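Local coordinates for BolA like protein (PDB 4PUG), which may act, alone or with glutaredoxins, as a redox-regulated transcriptional regulator or a factor in iron-sulfur cluster biogenesis, and binds a labile cluster in glutaredoxin heterodimers, at residues A[21-26]-A[48-53]. Residues are numbered along the deposited sequence; the frame is centred on the assembly and turned at random.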
loop_
_atom_site.group_PDB
_atom_site.type_symbol
_atom_site.label_atom_id
_atom_site.label_comp_id
_atom_site.label_asym_id
_atom_site.label_seq_id
_atom_site.Cartn_x
_atom_site.Cartn_y
_atom_site.Cartn_z
ATOM N N VAL A 21 -1.979 -12.680 6.021
ATOM C CA VAL A 21 -1.614 -13.949 5.432
ATOM C C VAL A 21 -1.310 -13.714 3.953
ATOM O O VAL A 21 -0.547 -14.467 3.340
ATOM C CB VAL A 21 -2.709 -15.024 5.626
ATOM C CG1 VAL A 21 -3.945 -14.711 4.789
ATOM C CG2 VAL A 21 -2.156 -16.398 5.295
ATOM N N GLU A 22 -1.880 -12.650 3.386
ATOM C CA GLU A 22 -1.531 -12.312 2.003
ATOM C C GLU A 22 -1.324 -10.817 1.776
ATOM O O GLU A 22 -2.183 -10.013 2.105
ATOM C CB GLU A 22 -2.571 -12.856 1.025
ATOM C CG GLU A 22 -2.168 -12.678 -0.425
ATOM C CD GLU A 22 -3.226 -13.156 -1.389
ATOM O OE1 GLU A 22 -4.291 -13.615 -0.925
ATOM O OE2 GLU A 22 -2.987 -13.071 -2.611
ATOM N N LEU A 23 -0.186 -10.448 1.198
ATOM C CA LEU A 23 0.119 -9.035 1.006
ATOM C C LEU A 23 0.721 -8.761 -0.368
ATOM O O LEU A 23 1.874 -9.109 -0.638
ATOM C CB LEU A 23 1.042 -8.526 2.117
ATOM C CG LEU A 23 1.408 -7.041 2.068
ATOM C CD1 LEU A 23 0.158 -6.175 1.971
ATOM C CD2 LEU A 23 2.227 -6.666 3.291
ATOM N N VAL A 24 -0.074 -8.140 -1.233
ATOM C CA VAL A 24 0.381 -7.756 -2.563
ATOM C C VAL A 24 0.554 -6.244 -2.651
ATOM O O VAL A 24 -0.388 -5.487 -2.416
ATOM C CB VAL A 24 -0.604 -8.211 -3.656
ATOM C CG1 VAL A 24 -0.022 -7.936 -5.036
ATOM C CG2 VAL A 24 -0.928 -9.687 -3.497
ATOM N N ILE A 25 1.764 -5.812 -2.985
ATOM C CA ILE A 25 2.046 -4.394 -3.158
ATOM C C ILE A 25 2.569 -4.139 -4.567
ATOM O O ILE A 25 3.751 -4.335 -4.854
ATOM C CB ILE A 25 3.038 -3.881 -2.100
ATOM C CG1 ILE A 25 2.459 -4.089 -0.699
ATOM C CG2 ILE A 25 3.359 -2.415 -2.334
ATOM C CD1 ILE A 25 3.219 -3.385 0.388
ATOM N N GLU A 26 1.666 -3.709 -5.443
ATOM C CA GLU A 26 1.972 -3.549 -6.857
ATOM C C GLU A 26 2.212 -2.093 -7.226
ATOM O O GLU A 26 1.333 -1.243 -7.050
ATOM C CB GLU A 26 0.835 -4.113 -7.710
ATOM C CG GLU A 26 1.114 -4.092 -9.201
ATOM C CD GLU A 26 -0.107 -4.441 -10.028
ATOM O OE1 GLU A 26 -1.235 -4.147 -9.578
ATOM O OE2 GLU A 26 0.060 -5.010 -11.126
ATOM N N PHE A 48 0.129 2.942 -6.283
ATOM C CA PHE A 48 0.170 1.571 -5.777
ATOM C C PHE A 48 -1.202 0.911 -5.642
ATOM O O PHE A 48 -2.176 1.540 -5.222
ATOM C CB PHE A 48 0.910 1.509 -4.438
ATOM C CG PHE A 48 2.409 1.550 -4.571
ATOM C CD1 PHE A 48 3.132 0.382 -4.759
ATOM C CD2 PHE A 48 3.094 2.753 -4.505
ATOM C CE1 PHE A 48 4.510 0.412 -4.879
ATOM C CE2 PHE A 48 4.473 2.790 -4.627
ATOM C CZ PHE A 48 5.182 1.618 -4.815
ATOM N N ASN A 49 -1.253 -0.365 -6.016
ATOM C CA ASN A 49 -2.393 -1.220 -5.729
ATOM C C ASN A 49 -1.998 -2.177 -4.619
ATOM O O ASN A 49 -1.031 -2.923 -4.754
ATOM C CB ASN A 49 -2.804 -2.020 -6.966
ATOM C CG ASN A 49 -3.317 -1.144 -8.089
ATOM O OD1 ASN A 49 -4.038 -0.174 -7.857
ATOM N ND2 ASN A 49 -2.948 -1.482 -9.320
ATOM N N VAL A 50 -2.736 -2.150 -3.517
ATOM C CA VAL A 50 -2.400 -2.970 -2.361
ATOM C C VAL A 50 -3.547 -3.904 -1.989
ATOM O O VAL A 50 -4.678 -3.465 -1.760
ATOM C CB VAL A 50 -2.032 -2.104 -1.137
ATOM C CG1 VAL A 50 -1.659 -2.983 0.046
ATOM C CG2 VAL A 50 -0.885 -1.159 -1.479
ATOM N N LYS A 51 -3.249 -5.198 -1.943
ATOM C CA LYS A 51 -4.206 -6.174 -1.450
ATOM C C LYS A 51 -3.706 -6.758 -0.136
ATOM O O LYS A 51 -2.592 -7.277 -0.058
ATOM C CB LYS A 51 -4.452 -7.283 -2.472
ATOM C CG LYS A 51 -5.366 -8.381 -1.945
ATOM C CD LYS A 51 -5.698 -9.417 -3.003
ATOM C CE LYS A 51 -6.619 -10.483 -2.428
ATOM N NZ LYS A 51 -7.591 -11.001 -3.431
ATOM N N ILE A 52 -4.532 -6.653 0.899
ATOM C CA ILE A 52 -4.173 -7.143 2.221
ATOM C C ILE A 52 -5.219 -8.128 2.734
ATOM O O ILE A 52 -6.376 -7.765 2.955
ATOM C CB ILE A 52 -4.041 -5.988 3.233
ATOM C CG1 ILE A 52 -3.207 -4.850 2.644
ATOM C CG2 ILE A 52 -3.431 -6.487 4.533
ATOM C CD1 ILE A 52 -3.261 -3.569 3.450
ATOM N N VAL A 53 -4.803 -9.377 2.914
ATOM C CA VAL A 53 -5.629 -10.401 3.537
ATOM C C VAL A 53 -5.109 -10.722 4.944
ATOM O O VAL A 53 -4.046 -11.361 5.106
ATOM C CB VAL A 53 -5.687 -11.683 2.686
ATOM C CG1 VAL A 53 -6.658 -12.667 3.304
ATOM C CG2 VAL A 53 -6.105 -11.347 1.258
HETATM O O HOH W 1 -7.018 -14.050 -1.917
#
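The carbonyl oxygen of V53 receives two backbone N-H groups of segment 21-26: E22 N binds it nearly straight at 3.1 Å, on a lone pair, whereas V21 N makes a weak, strongly bent bond (124° at the hydrogen). Two residues facing one define a classic beta bulge, placed where strand 22-27 begins. From there the strands run antiparallel, and reciprocal backbone bonds join E22 with V53, V24 with K51 and E26 with N49.

On the face that carries these three pairs, E26 and N49 lie alongside each other. N49 ND2 gives a hydrogen bond of 3.2 Å to E26 OE1, leaving in its own amide plane but reaching the carboxylate from above, the two planes being 59° apart. E26 carries CG anti to its nitrogen (chi1 -175°) and continues extended, which brings OE1 beside the N49 amide, in line with its N-H. A leucine in place of N49 would probably leave this carboxylate without its side-chain donor and freer to swing. At the other end, one water joins E22 OE1, 2.9 Å away, to K51 NZ by a weak bond.

The opposite face is apolar. L23 CD1 packs 3.7 Å from I52 CG1, and I25 CG2 meets F48 CD1 at 3.7 Å; M10 of helix 6-18 touches both I25 and F48. V50 continues the backbone pairing to strand 83-89, making strand 47-53 the middle of the BolA sheet. The contact thus separates its chemistry by face, apolar against helix 6-18 and mixed on the other side, where charged and amide groups stand among V24 and V53 and the water-spaced E22 and K51 probably attract each other only modestly.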